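Local atomic coordinates of ebony (Drosophila melanogaster, PDB entry 6DYM), a protein that probably joins beta-alanine to biogenic amines as a nonribosomal peptide synthetase, this chain being its C-terminal condensation domain, which forms the peptide bond. Residues F97-F102 with L181-N186; G105-N110 with G158-N163; Y111-L116 with V208-V213. One frame throughout, in Å; residues are numbered along the deposited sequence.

Contact 1: residues F97-F102 with L181-N186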
ATOM      1  N   PHE A  97     -10.872  -3.538  -1.900  1.00 23.11           N
ATOM      2  CA  PHE A  97     -10.895  -2.080  -1.919  1.00 25.67           C
ATOM      3  C   PHE A  97     -12.115  -1.520  -1.197  1.00 26.10           C
ATOM      4  O   PHE A  97     -12.026  -0.457  -0.571  1.00 27.01           O
ATOM      5  CB  PHE A  97     -10.841  -1.571  -3.357  1.00 26.83           C
ATOM      6  CG  PHE A  97      -9.473  -1.647  -3.964  1.00 32.91           C
ATOM      7  CD1 PHE A  97      -8.598  -0.579  -3.870  1.00 39.24           C
ATOM      8  CD2 PHE A  97      -9.054  -2.796  -4.612  1.00 39.33           C
ATOM      9  CE1 PHE A  97      -7.331  -0.652  -4.424  1.00 47.34           C
ATOM     10  CE2 PHE A  97      -7.786  -2.875  -5.169  1.00 44.90           C
ATOM     11  CZ  PHE A  97      -6.924  -1.801  -5.073  1.00 43.12           C
ATOM     12  N   GLU A  98     -13.257  -2.209  -1.261  1.00 22.90           N
ATOM     13  CA  GLU A  98     -14.416  -1.736  -0.514  1.00 21.65           C
ATOM     14  C   GLU A  98     -14.189  -1.871   0.986  1.00 24.42           C
ATOM     15  O   GLU A  98     -14.601  -1.001   1.762  1.00 23.25           O
ATOM     16  CB  GLU A  98     -15.670  -2.490  -0.952  1.00 27.96           C
ATOM     17  CG  GLU A  98     -16.115  -2.153  -2.370  1.00 31.37           C
ATOM     18  CD  GLU A  98     -17.457  -2.768  -2.734  1.00 40.71           C
ATOM     19  OE1 GLU A  98     -17.960  -3.616  -1.967  1.00 38.05           O
ATOM     20  OE2 GLU A  98     -18.005  -2.407  -3.797  1.00 47.75           O
ATOM     21  N   PHE A  99     -13.521  -2.947   1.415  1.00 23.20           N
ATOM     22  CA  PHE A  99     -13.194  -3.096   2.830  1.00 20.29           C
ATOM     23  C   PHE A  99     -12.221  -2.017   3.290  1.00 24.32           C
ATOM     24  O   PHE A  99     -12.358  -1.482   4.396  1.00 21.54           O
ATOM     25  CB  PHE A  99     -12.610  -4.485   3.094  1.00 24.19           C
ATOM     26  CG  PHE A  99     -12.043  -4.656   4.480  1.00 22.81           C
ATOM     27  CD1 PHE A  99     -12.847  -4.491   5.599  1.00 23.14           C
ATOM     28  CD2 PHE A  99     -10.710  -4.999   4.665  1.00 24.81           C
ATOM     29  CE1 PHE A  99     -12.336  -4.654   6.877  1.00 25.21           C
ATOM     30  CE2 PHE A  99     -10.191  -5.161   5.941  1.00 24.27           C
ATOM     31  CZ  PHE A  99     -11.009  -4.988   7.049  1.00 23.64           C
ATOM     32  N   LEU A 100     -11.223  -1.690   2.462  1.00 22.17           N
ATOM     33  CA  LEU A 100     -10.296  -0.624   2.829  1.00 23.88           C
ATOM     34  C   LEU A 100     -11.016   0.719   2.930  1.00 25.16           C
ATOM     35  O   LEU A 100     -10.735   1.514   3.834  1.00 21.99           O
ATOM     36  CB  LEU A 100      -9.144  -0.558   1.826  1.00 21.09           C
ATOM     37  CG  LEU A 100      -8.267  -1.818   1.767  1.00 22.21           C
ATOM     38  CD1 LEU A 100      -7.180  -1.686   0.711  1.00 30.94           C
ATOM     39  CD2 LEU A 100      -7.667  -2.131   3.125  1.00 22.58           C
ATOM     40  N   GLU A 101     -11.961   0.987   2.025  1.00 22.34           N
ATOM     41  CA  GLU A 101     -12.747   2.213   2.151  1.00 22.92           C
ATOM     42  C   GLU A 101     -13.630   2.172   3.394  1.00 21.54           C
ATOM     43  O   GLU A 101     -13.828   3.198   4.056  1.00 23.12           O
ATOM     44  CB  GLU A 101     -13.581   2.438   0.888  1.00 25.31           C
ATOM     45  CG  GLU A 101     -14.454   3.703   0.911  1.00 23.25           C
ATOM     46  CD  GLU A 101     -13.654   4.996   1.036  1.00 29.17           C
ATOM     47  OE1 GLU A 101     -14.262   6.034   1.379  1.00 28.71           O
ATOM     48  OE2 GLU A 101     -12.422   4.984   0.799  1.00 28.83           O
ATOM     49  N   PHE A 102     -14.153   0.989   3.736  1.00 20.78           N
ATOM     50  CA  PHE A 102     -14.885   0.822   4.991  1.00 18.09           C
ATOM     51  C   PHE A 102     -14.033   1.255   6.180  1.00 28.53           C
ATOM     52  O   PHE A 102     -14.522   1.935   7.094  1.00 18.93           O
ATOM     53  CB  PHE A 102     -15.328  -0.642   5.116  1.00 20.05           C
ATOM     54  CG  PHE A 102     -15.829  -1.040   6.486  1.00 24.72           C
ATOM     55  CD1 PHE A 102     -17.185  -0.971   6.794  1.00 18.21           C
ATOM     56  CD2 PHE A 102     -14.954  -1.543   7.443  1.00 26.63           C
ATOM     57  CE1 PHE A 102     -17.653  -1.360   8.039  1.00 20.96           C
ATOM     58  CE2 PHE A 102     -15.415  -1.934   8.697  1.00 25.75           C
ATOM     59  CZ  PHE A 102     -16.769  -1.845   8.994  1.00 23.22           C
ATOM     60  N   LEU A 181      -7.807   3.019  13.821  1.00 22.01           N
ATOM     61  CA  LEU A 181      -8.790   1.943  13.813  1.00 24.15           C
ATOM     62  C   LEU A 181      -8.036   0.625  13.840  1.00 26.22           C
ATOM     63  O   LEU A 181      -7.056   0.459  13.107  1.00 24.24           O
ATOM     64  CB  LEU A 181      -9.690   2.013  12.574  1.00 21.57           C
ATOM     65  CG  LEU A 181     -10.755   0.919  12.426  1.00 23.51           C
ATOM     66  CD1 LEU A 181     -11.903   1.144  13.396  1.00 28.80           C
ATOM     67  CD2 LEU A 181     -11.269   0.841  10.989  1.00 30.04           C
ATOM     68  N   ASN A 182      -8.484  -0.301  14.679  1.00 19.00           N
ATOM     69  CA  ASN A 182      -7.934  -1.653  14.712  1.00 24.64           C
ATOM     70  C   ASN A 182      -9.110  -2.593  14.489  1.00 23.01           C
ATOM     71  O   ASN A 182      -9.798  -2.972  15.438  1.00 22.56           O
ATOM     72  CB  ASN A 182      -7.213  -1.935  16.035  1.00 25.27           C
ATOM     73  CG  ASN A 182      -6.560  -3.303  16.065  1.00 29.68           C
ATOM     74  OD1 ASN A 182      -6.949  -4.211  15.328  1.00 27.77           O
ATOM     75  ND2 ASN A 182      -5.552  -3.453  16.912  1.00 21.42           N
ATOM     76  N   PHE A 183      -9.334  -2.982  13.240  1.00 22.35           N
ATOM     77  CA  PHE A 183     -10.535  -3.725  12.891  1.00 20.47           C
ATOM     78  C   PHE A 183     -10.231  -5.204  12.701  1.00 26.67           C
ATOM     79  O   PHE A 183      -9.240  -5.573  12.066  1.00 23.68           O
ATOM     80  CB  PHE A 183     -11.186  -3.164  11.627  1.00 21.29           C
ATOM     81  CG  PHE A 183     -12.601  -3.632  11.427  1.00 26.01           C
ATOM     82  CD1 PHE A 183     -13.652  -2.995  12.069  1.00 25.23           C
ATOM     83  CD2 PHE A 183     -12.880  -4.720  10.616  1.00 21.53           C
ATOM     84  CE1 PHE A 183     -14.956  -3.433  11.894  1.00 23.52           C
ATOM     85  CE2 PHE A 183     -14.182  -5.163  10.441  1.00 23.38           C
ATOM     86  CZ  PHE A 183     -15.216  -4.520  11.082  1.00 19.94           C
ATOM     87  N   GLN A 184     -11.106  -6.044  13.252  1.00 23.84           N
ATOM     88  CA  GLN A 184     -11.030  -7.493  13.096  1.00 28.46           C
ATOM     89  C   GLN A 184     -11.600  -7.871  11.732  1.00 23.77           C
ATOM     90  O   GLN A 184     -12.805  -7.737  11.501  1.00 24.92           O
ATOM     91  CB  GLN A 184     -11.796  -8.169  14.230  1.00 25.21           C
ATOM     92  CG  GLN A 184     -11.564  -9.661  14.384  1.00 29.67           C
ATOM     93  CD  GLN A 184     -12.211 -10.198  15.643  1.00 32.37           C
ATOM     94  OE1 GLN A 184     -11.928  -9.728  16.745  1.00 32.42           O
ATOM     95  NE2 GLN A 184     -13.097 -11.176  15.487  1.00 31.32           N
ATOM     96  N   VAL A 185     -10.744  -8.372  10.835  1.00 23.83           N
ATOM     97  CA  VAL A 185     -11.147  -8.498   9.435  1.00 22.61           C
ATOM     98  C   VAL A 185     -12.240  -9.549   9.250  1.00 28.39           C
ATOM     99  O   VAL A 185     -13.021  -9.465   8.295  1.00 23.35           O
ATOM    100  CB  VAL A 185      -9.927  -8.784   8.532  1.00 23.26           C
ATOM    101  CG1 VAL A 185      -8.790  -7.813   8.843  1.00 22.04           C
ATOM    102  CG2 VAL A 185      -9.469 -10.226   8.663  1.00 25.81           C
ATOM    103  N   ASN A 186     -12.343 -10.539  10.145  1.00 23.55           N
ATOM    104  CA  ASN A 186     -13.391 -11.545   9.966  1.00 26.77           C
ATOM    105  C   ASN A 186     -14.768 -11.061  10.409  1.00 26.41           C
ATOM    106  O   ASN A 186     -15.733 -11.828  10.321  1.00 26.49           O
ATOM    107  CB  ASN A 186     -13.030 -12.862  10.682  1.00 24.85           C
ATOM    108  CG  ASN A 186     -12.975 -12.746  12.203  1.00 29.49           C
ATOM    109  OD1 ASN A 186     -13.582 -11.865  12.812  1.00 33.67           O
ATOM    110  ND2 ASN A 186     -12.231 -13.659  12.825  1.00 27.49           N
TER

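Contact 2: residues G105-N110 with G158-N163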
ATOM      1  N   GLY A 105     -12.564   5.440   4.996  1.00 22.69           N
ATOM      2  CA  GLY A 105     -13.468   6.501   4.610  1.00 25.09           C
ATOM      3  C   GLY A 105     -13.960   7.372   5.748  1.00 23.86           C
ATOM      4  O   GLY A 105     -13.754   8.591   5.754  1.00 25.95           O
ATOM      5  N   PRO A 106     -14.649   6.767   6.723  1.00 24.16           N
ATOM      6  CA  PRO A 106     -15.169   7.566   7.848  1.00 26.88           C
ATOM      7  C   PRO A 106     -14.097   8.348   8.584  1.00 28.81           C
ATOM      8  O   PRO A 106     -14.344   9.478   9.021  1.00 28.92           O
ATOM      9  CB  PRO A 106     -15.819   6.505   8.752  1.00 26.34           C
ATOM     10  CG  PRO A 106     -16.194   5.398   7.816  1.00 22.34           C
ATOM     11  CD  PRO A 106     -15.128   5.373   6.760  1.00 20.59           C
ATOM     12  N   ILE A 107     -12.903   7.776   8.729  1.00 25.18           N
ATOM     13  CA  ILE A 107     -11.826   8.467   9.429  1.00 26.53           C
ATOM     14  C   ILE A 107     -11.256   9.586   8.564  1.00 23.63           C
ATOM     15  O   ILE A 107     -11.112  10.729   9.016  1.00 22.25           O
ATOM     16  CB  ILE A 107     -10.737   7.460   9.838  1.00 25.07           C
ATOM     17  CG1 ILE A 107     -11.297   6.462  10.858  1.00 31.39           C
ATOM     18  CG2 ILE A 107      -9.517   8.193  10.351  1.00 24.54           C
ATOM     19  CD1 ILE A 107     -10.371   5.297  11.163  1.00 25.25           C
ATOM     20  N   ARG A 108     -10.930   9.271   7.309  1.00 17.07           N
ATOM     21  CA  ARG A 108     -10.327  10.248   6.404  1.00 23.37           C
ATOM     22  C   ARG A 108     -11.189  11.499   6.262  1.00 25.60           C
ATOM     23  O   ARG A 108     -10.680  12.626   6.303  1.00 23.45           O
ATOM     24  CB  ARG A 108     -10.100   9.611   5.033  1.00 20.59           C
ATOM     25  CG  ARG A 108      -9.685  10.594   3.945  1.00 24.58           C
ATOM     26  CD  ARG A 108      -9.852   9.980   2.563  1.00 24.32           C
ATOM     27  NE  ARG A 108     -11.260   9.754   2.246  1.00 27.13           N
ATOM     28  CZ  ARG A 108     -11.769   8.585   1.872  1.00 27.77           C
ATOM     29  NH1 ARG A 108     -10.986   7.519   1.768  1.00 31.96           N
ATOM     30  NH2 ARG A 108     -13.064   8.482   1.604  1.00 24.54           N
ATOM     31  N   ASP A 109     -12.494  11.324   6.076  1.00 25.37           N
ATOM     32  CA  ASP A 109     -13.338  12.450   5.705  1.00 28.37           C
ATOM     33  C   ASP A 109     -13.912  13.204   6.895  1.00 28.26           C
ATOM     34  O   ASP A 109     -14.493  14.278   6.700  1.00 27.84           O
ATOM     35  CB  ASP A 109     -14.464  11.970   4.783  1.00 26.91           C
ATOM     36  CG  ASP A 109     -13.928  11.442   3.463  1.00 30.54           C
ATOM     37  OD1 ASP A 109     -12.784  11.804   3.123  1.00 26.41           O
ATOM     38  OD2 ASP A 109     -14.631  10.676   2.772  1.00 29.50           O
ATOM     39  N   ASN A 110     -13.736  12.702   8.119  1.00 21.35           N
ATOM     40  CA  ASN A 110     -14.292  13.363   9.288  1.00 27.22           C
ATOM     41  C   ASN A 110     -13.273  13.750  10.346  1.00 31.11           C
ATOM     42  O   ASN A 110     -13.592  14.596  11.190  1.00 31.49           O
ATOM     43  CB  ASN A 110     -15.363  12.480   9.943  1.00 23.93           C
ATOM     44  CG  ASN A 110     -16.532  12.232   9.024  1.00 28.99           C
ATOM     45  OD1 ASN A 110     -17.372  13.111   8.826  1.00 36.46           O
ATOM     46  ND2 ASN A 110     -16.588  11.040   8.444  1.00 25.08           N
ATOM     47  N   GLY A 158       0.327  14.858   6.589  1.00 24.69           N
ATOM     48  CA  GLY A 158       0.653  13.579   7.194  1.00 27.04           C
ATOM     49  C   GLY A 158       0.527  12.449   6.199  1.00 25.09           C
ATOM     50  O   GLY A 158       0.138  12.642   5.043  1.00 24.61           O
ATOM     51  N   ILE A 159       0.859  11.252   6.680  1.00 24.19           N
ATOM     52  CA  ILE A 159       0.837  10.028   5.889  1.00 24.02           C
ATOM     53  C   ILE A 159      -0.249   9.108   6.433  1.00 22.40           C
ATOM     54  O   ILE A 159      -0.352   8.899   7.649  1.00 20.33           O
ATOM     55  CB  ILE A 159       2.211   9.329   5.905  1.00 21.90           C
ATOM     56  CG1 ILE A 159       3.275  10.249   5.302  1.00 21.51           C
ATOM     57  CG2 ILE A 159       2.147   8.011   5.154  1.00 20.58           C
ATOM     58  CD1 ILE A 159       4.677   9.770   5.513  1.00 36.32           C
ATOM     59  N   PHE A 160      -1.026   8.524   5.525  1.00 22.65           N
ATOM     60  CA  PHE A 160      -2.236   7.775   5.839  1.00 19.84           C
ATOM     61  C   PHE A 160      -2.169   6.428   5.133  1.00 21.30           C
ATOM     62  O   PHE A 160      -1.892   6.378   3.931  1.00 22.10           O
ATOM     63  CB  PHE A 160      -3.451   8.584   5.375  1.00 18.91           C
ATOM     64  CG  PHE A 160      -4.779   8.014   5.763  1.00 19.68           C
ATOM     65  CD1 PHE A 160      -5.110   7.821   7.091  1.00 23.76           C
ATOM     66  CD2 PHE A 160      -5.730   7.729   4.789  1.00 28.40           C
ATOM     67  CE1 PHE A 160      -6.357   7.323   7.443  1.00 24.08           C
ATOM     68  CE2 PHE A 160      -6.973   7.232   5.133  1.00 23.88           C
ATOM     69  CZ  PHE A 160      -7.284   7.027   6.465  1.00 21.78           C
ATOM     70  N   THR A 161      -2.408   5.342   5.868  1.00 22.38           N
ATOM     71  CA  THR A 161      -2.358   4.018   5.257  1.00 29.19           C
ATOM     72  C   THR A 161      -3.101   3.012   6.131  1.00 31.01           C
ATOM     73  O   THR A 161      -3.220   3.194   7.347  1.00 26.69           O
ATOM     74  CB  THR A 161      -0.906   3.560   5.030  1.00 31.11           C
ATOM     75  OG1 THR A 161      -0.896   2.274   4.397  1.00 30.82           O
ATOM     76  CG2 THR A 161      -0.140   3.483   6.346  1.00 30.91           C
ATOM     77  N   THR A 162      -3.621   1.959   5.492  1.00 20.31           N
ATOM     78  CA  THR A 162      -4.173   0.805   6.199  1.00 23.21           C
ATOM     79  C   THR A 162      -3.197  -0.355   6.060  1.00 22.79           C
ATOM     80  O   THR A 162      -2.889  -0.781   4.943  1.00 22.59           O
ATOM     81  CB  THR A 162      -5.545   0.396   5.660  1.00 25.08           C
ATOM     82  OG1 THR A 162      -6.440   1.506   5.732  1.00 23.47           O
ATOM     83  CG2 THR A 162      -6.125  -0.747   6.487  1.00 21.02           C
ATOM     84  N   ASN A 163      -2.719  -0.863   7.186  1.00 21.80           N
ATOM     85  CA  ASN A 163      -1.741  -1.939   7.187  1.00 25.57           C
ATOM     86  C   ASN A 163      -2.443  -3.248   7.512  1.00 20.60           C
ATOM     87  O   ASN A 163      -3.118  -3.363   8.542  1.00 20.34           O
ATOM     88  CB  ASN A 163      -0.615  -1.632   8.167  1.00 16.79           C
ATOM     89  CG  ASN A 163       0.276  -0.526   7.659  1.00 22.46           C
ATOM     90  OD1 ASN A 163       0.778  -0.594   6.539  1.00 24.12           O
ATOM     91  ND2 ASN A 163       0.450   0.515   8.457  1.00 21.24           N
TER

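Contact 3: residues Y111-L116 with V208-V213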
ATOM      1  N   TYR A 111     -12.070  13.173  10.335  1.00 20.52           N
ATOM      2  CA  TYR A 111     -11.071  13.467  11.353  1.00 21.82           C
ATOM      3  C   TYR A 111      -9.753  13.995  10.810  1.00 25.82           C
ATOM      4  O   TYR A 111      -8.994  14.594  11.577  1.00 29.71           O
ATOM      5  CB  TYR A 111     -10.781  12.217  12.197  1.00 22.95           C
ATOM      6  CG  TYR A 111     -11.886  11.885  13.170  1.00 31.21           C
ATOM      7  CD1 TYR A 111     -12.735  10.807  12.947  1.00 31.83           C
ATOM      8  CD2 TYR A 111     -12.092  12.662  14.308  1.00 34.77           C
ATOM      9  CE1 TYR A 111     -13.757  10.504  13.840  1.00 32.05           C
ATOM     10  CE2 TYR A 111     -13.108  12.368  15.202  1.00 36.44           C
ATOM     11  CZ  TYR A 111     -13.935  11.286  14.964  1.00 35.33           C
ATOM     12  OH  TYR A 111     -14.940  10.991  15.855  1.00 36.37           O
ATOM     13  N   LEU A 112      -9.461  13.802   9.535  1.00 24.69           N
ATOM     14  CA  LEU A 112      -8.191  14.230   8.967  1.00 21.77           C
ATOM     15  C   LEU A 112      -8.348  15.561   8.238  1.00 28.97           C
ATOM     16  O   LEU A 112      -9.462  15.955   7.877  1.00 26.29           O
ATOM     17  CB  LEU A 112      -7.659  13.152   8.014  1.00 23.49           C
ATOM     18  CG  LEU A 112      -7.360  11.812   8.692  1.00 21.66           C
ATOM     19  CD1 LEU A 112      -6.700  10.845   7.715  1.00 21.74           C
ATOM     20  CD2 LEU A 112      -6.491  12.013   9.926  1.00 21.17           C
ATOM     21  N   PRO A 113      -7.246  16.285   8.002  1.00 35.14           N
ATOM     22  CA  PRO A 113      -7.357  17.632   7.423  1.00 29.05           C
ATOM     23  C   PRO A 113      -8.041  17.634   6.063  1.00 28.23           C
ATOM     24  O   PRO A 113      -7.831  16.747   5.232  1.00 30.88           O
ATOM     25  CB  PRO A 113      -5.897  18.091   7.310  1.00 34.83           C
ATOM     26  CG  PRO A 113      -5.167  17.285   8.318  1.00 31.65           C
ATOM     27  CD  PRO A 113      -5.849  15.952   8.343  1.00 23.42           C
ATOM     28  N   LYS A 114      -8.862  18.658   5.844  1.00 31.02           N
ATOM     29  CA  LYS A 114      -9.562  18.834   4.587  1.00 28.70           C
ATOM     30  C   LYS A 114      -8.663  19.522   3.567  1.00 26.94           C
ATOM     31  O   LYS A 114      -7.704  20.219   3.911  1.00 39.87           O
ATOM     32  CB  LYS A 114     -10.840  19.654   4.785  1.00 32.01           C
ATOM     33  CG  LYS A 114     -11.843  19.046   5.752  1.00 42.74           C
ATOM     34  CD  LYS A 114     -12.625  17.914   5.100  1.00 48.91           C
ATOM     35  CE  LYS A 114     -14.009  17.766   5.722  1.00 52.50           C
ATOM     36  NZ  LYS A 114     -13.958  17.135   7.071  1.00 44.82           N
ATOM     37  N   GLY A 115      -8.983  19.313   2.298  1.00 27.34           N
ATOM     38  CA  GLY A 115      -8.299  19.996   1.224  1.00 29.11           C
ATOM     39  C   GLY A 115      -7.259  19.122   0.544  1.00 37.65           C
ATOM     40  O   GLY A 115      -6.847  18.072   1.047  1.00 28.43           O
ATOM     41  N   LEU A 116      -6.834  19.573  -0.630  1.00 31.71           N
ATOM     42  CA  LEU A 116      -5.812  18.875  -1.387  1.00 30.18           C
ATOM     43  C   LEU A 116      -4.443  19.108  -0.754  1.00 26.06           C
ATOM     44  O   LEU A 116      -4.237  20.049   0.017  1.00 28.92           O
ATOM     45  CB  LEU A 116      -5.813  19.341  -2.847  1.00 35.96           C
ATOM     46  CG  LEU A 116      -6.760  18.658  -3.845  1.00 44.67           C
ATOM     47  CD1 LEU A 116      -8.120  18.333  -3.232  1.00 45.88           C
ATOM     48  CD2 LEU A 116      -6.938  19.519  -5.090  1.00 46.34           C
ATOM     49  N   VAL A 208      -5.669   1.075  10.640  1.00 18.29           N
ATOM     50  CA  VAL A 208      -5.595   2.368   9.967  1.00 21.34           C
ATOM     51  C   VAL A 208      -4.593   3.234  10.716  1.00 20.88           C
ATOM     52  O   VAL A 208      -4.756   3.492  11.915  1.00 19.78           O
ATOM     53  CB  VAL A 208      -6.976   3.042   9.899  1.00 23.85           C
ATOM     54  CG1 VAL A 208      -6.874   4.409   9.241  1.00 22.60           C
ATOM     55  CG2 VAL A 208      -7.945   2.169   9.123  1.00 18.22           C
ATOM     56  N   HIS A 209      -3.558   3.683  10.009  1.00 17.96           N
ATOM     57  CA  HIS A 209      -2.420   4.363  10.609  1.00 26.40           C
ATOM     58  C   HIS A 209      -2.274   5.766  10.041  1.00 24.37           C
ATOM     59  O   HIS A 209      -2.476   5.990   8.845  1.00 20.77           O
ATOM     60  CB  HIS A 209      -1.119   3.583  10.368  1.00 20.15           C
ATOM     61  CG  HIS A 209      -0.878   2.485  11.352  1.00 18.02           C
ATOM     62  ND1 HIS A 209      -0.686   1.173  10.973  1.00 21.38           N
ATOM     63  CD2 HIS A 209      -0.772   2.505  12.703  1.00 22.27           C
ATOM     64  CE1 HIS A 209      -0.475   0.432  12.047  1.00 22.49           C
ATOM     65  NE2 HIS A 209      -0.526   1.216  13.110  1.00 23.42           N
ATOM     66  N   TRP A 210      -1.883   6.702  10.907  1.00 20.10           N
ATOM     67  CA  TRP A 210      -1.769   8.108  10.540  1.00 19.53           C
ATOM     68  C   TRP A 210      -0.573   8.701  11.269  1.00 22.26           C
ATOM     69  O   TRP A 210      -0.432   8.522  12.482  1.00 19.21           O
ATOM     70  CB  TRP A 210      -3.062   8.857  10.898  1.00 24.14           C
ATOM     71  CG  TRP A 210      -2.994  10.362  10.905  1.00 24.10           C
ATOM     72  CD1 TRP A 210      -3.076  11.176  11.998  1.00 23.50           C
ATOM     73  CD2 TRP A 210      -2.876  11.233   9.768  1.00 21.64           C
ATOM     74  NE1 TRP A 210      -3.001  12.493  11.615  1.00 23.89           N
ATOM     75  CE2 TRP A 210      -2.877  12.556  10.253  1.00 22.15           C
ATOM     76  CE3 TRP A 210      -2.757  11.020   8.391  1.00 21.33           C
ATOM     77  CZ2 TRP A 210      -2.773  13.662   9.411  1.00 22.46           C
ATOM     78  CZ3 TRP A 210      -2.654  12.122   7.556  1.00 25.12           C
ATOM     79  CH2 TRP A 210      -2.665  13.425   8.071  1.00 24.00           C
ATOM     80  N   LYS A 211       0.293   9.392  10.530  1.00 22.78           N
ATOM     81  CA  LYS A 211       1.469  10.027  11.109  1.00 25.48           C
ATOM     82  C   LYS A 211       1.547  11.458  10.609  1.00 22.02           C
ATOM     83  O   LYS A 211       1.707  11.690   9.408  1.00 21.81           O
ATOM     84  CB  LYS A 211       2.751   9.268  10.752  1.00 22.40           C
ATOM     85  CG  LYS A 211       4.015   9.875  11.355  1.00 29.44           C
ATOM     86  CD  LYS A 211       5.227   8.983  11.117  1.00 31.27           C
ATOM     87  CE  LYS A 211       6.458   9.533  11.815  1.00 41.25           C
ATOM     88  NZ  LYS A 211       6.076  10.435  12.933  1.00 42.46           N
ATOM     89  N   GLU A 212       1.441  12.411  11.527  1.00 24.61           N
ATOM     90  CA  GLU A 212       1.594  13.810  11.164  1.00 25.99           C
ATOM     91  C   GLU A 212       3.050  14.099  10.822  1.00 35.49           C
ATOM     92  O   GLU A 212       3.974  13.579  11.454  1.00 27.16           O
ATOM     93  CB  GLU A 212       1.119  14.705  12.302  1.00 30.89           C
ATOM     94  CG  GLU A 212      -0.392  14.668  12.481  1.00 37.71           C
ATOM     95  CD  GLU A 212      -0.901  15.765  13.389  1.00 48.36           C
ATOM     96  OE1 GLU A 212      -0.160  16.744  13.617  1.00 55.32           O
ATOM     97  OE2 GLU A 212      -2.044  15.642  13.879  1.00 64.60           O
ATOM     98  N   VAL A 213       3.244  14.923   9.803  1.00 27.01           N
ATOM     99  CA  VAL A 213       4.561  15.222   9.277  1.00 34.41           C
ATOM    100  C   VAL A 213       5.028  16.588   9.767  1.00 43.86           C
ATOM    101  O   VAL A 213       6.167  16.743  10.203  1.00 50.82           O
ATOM    102  CB  VAL A 213       4.547  15.153   7.739  1.00 39.28           C
ATOM    103  CG1 VAL A 213       5.599  16.069   7.149  1.00 41.92           C
ATOM    104  CG2 VAL A 213       4.747  13.721   7.280  1.00 34.43           C
TER

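Contact 1: residues F97-F102 with L181-N186
Phe102 drives the edge of its ring into one face of Phe183, and this T-shaped pair is the closest meeting of helix residues 97-102 with residues 181-186. The ring planes stand at 74° and the centroids are 5.0 Å apart. Phe102 CE2 leads: it hangs over the rim of the Phe183 ring rather than its middle, 3.5 Å from Phe183 CZ. The Phe102 CA–CB bond does not itself aim at the strand; with CG swung anti to the backbone N (chi1 167°), the ring still reaches across to it.

One turn back along the helix, Phe99 works deeper in the protein. Phe183 CD2 sits at the edge of the Phe99 ring, 3.8 Å from Phe99 CE1, while the neighbouring Phe99 CZ rests 4.0 Å from the methyl CG1 of Val185. Phe183 is therefore used twice, giving one face to Phe102 and its CD2 to the edge of the Phe99 ring.

The buried side is that of Phe99 and Val185; Phe102, though it makes the shortest approach, lies on the solvent side and is exposed. Gln184 points its CB away from the helix. Its NE2 gives a nearly straight 2.8 Å hydrogen bond to Asn186 OD1, arriving in the carbonyl plane on a lone pair, which fixes how both amides are turned.

Tyr188 meets Phe102 edge-to-face and also touches the Phe99 ring, and Phe197 adds another aromatic partner for Phe99. The contact thus lays helix 93-111 against the end of edge strand 178-184, just where that strand gives way to a short 3-10 turn, while Ala206 of the adjacent strand 205-212 touches both Phe99 and Val185.

Contact 2: residues G105-N110 with G158-N163
The Phe160 ring reaches from the strand to the helix, where Arg108 and Ile107 meet its outer end at a slant, neither squarely over a face nor in line with an edge. Arg108 CB is the nearer, 3.9 Å from Phe160 CE2; Ile107 CG2 lies 4.4 Å from Phe160 CE1, and both come from the same side of the ring plane, one near each of the two CE atoms. The other flat group is the Arg108 guanidinium, with Gly105 CA over one face, toward the rim, and Asp109 OD1 at its edge.

The aliphatic base of Arg108 serves the aromatic ring while its charged end turns back along the helix, the chain bending at chi3 (67°). That end grips Asp109 side-on: Arg108 NE bonds Asp109 OD1 at 2.7 Å in a salt bridge, and Arg108 NH2 reaches Asp109 OD2 at 2.9 Å, both meeting the carboxylate from above its plane. In a fold consistent with the GNAT acetyltransferases, this packs helix 93-111 onto strand 158-163, an inner strand of the mixed sheet between 119-127 and 205-212. Glu101 is a second acidic partner for Arg108, and Arg82 a second basic partner for Asp109. On the helix side turned from the strand, Asn110 ND2 bonds back to Pro106 O at 2.8 Å, on a lone pair in the carbonyl plane.

Contact 3: residues Y111-L116 with V208-V213
Residues 111-116 leave the helix as an irregular loop and pass strand 205-212 with Leu112 CA and Trp210 CA, the nearest pair, 9.0 Å apart, a gap filled by side chains. The strand belongs to the mixed seven-stranded sheet of a domain consistent with the GNAT fold, and the loop joins helix 93-111 to strand 119-127 of the same sheet.

Leu112 and Trp210 extend past each other in opposite directions. The methyl CD2 of Leu112 settles squarely over the indole in a CH-pi contact, 3.7 Å from the centroid of the five-membered ring and only 12° off its normal. The other methyl, Leu112 CD1, stands farther along, 4.0 Å from Trp210 CE3, and so bears on the six-membered ring. In Trp210, CG lies anti to the backbone N (chi1 165°), which carries the indole from the strand toward the loop; chi2 (-111°) turns its face to Leu112.

Both Leu112 and Trp210 are buried, and Phe160 of the neighbouring strand touches each of them. On the face turned from Leu112, Gly158 CA lies against the benzo ring, so the indole is held flat between loop and strand. Cutting Trp210 back to an alanine would probably leave Leu112 CD2 without its aromatic platform and open a gap beside Pro113 and Gly158.

Farther along, the loop has polar ties of its own: Pro113 O accepts a bond from Arg82, and the Lys114 amine bonds to the carbonyl of Asp109 in the preceding helix. At the margin of the contact, Pro113 meets the benzo end of the indole at a slant, its CD resting 4.0 Å from Trp210 CZ2.

All three contacts lie along helix 93-111 and the loop that follows it, taken in chain order 1, 2, 3, and all reach the same mixed sheet. Their strands, 178-184, 158-163 and 205-212, sit side by side at one end of it, with 205-212 in the middle. Contacts 2 and 3 are closest, their centres about 6 Å apart; contact 1 lies about 12 Å from contact 2 and 18 Å from contact 3. Contact 2 is nested inside the chain loop closed by contact 1, whereas contact 3 crosses both. A single helix and its exit loop thus pack against the last three strands, which lie some 50 to 90 residues further along the chain.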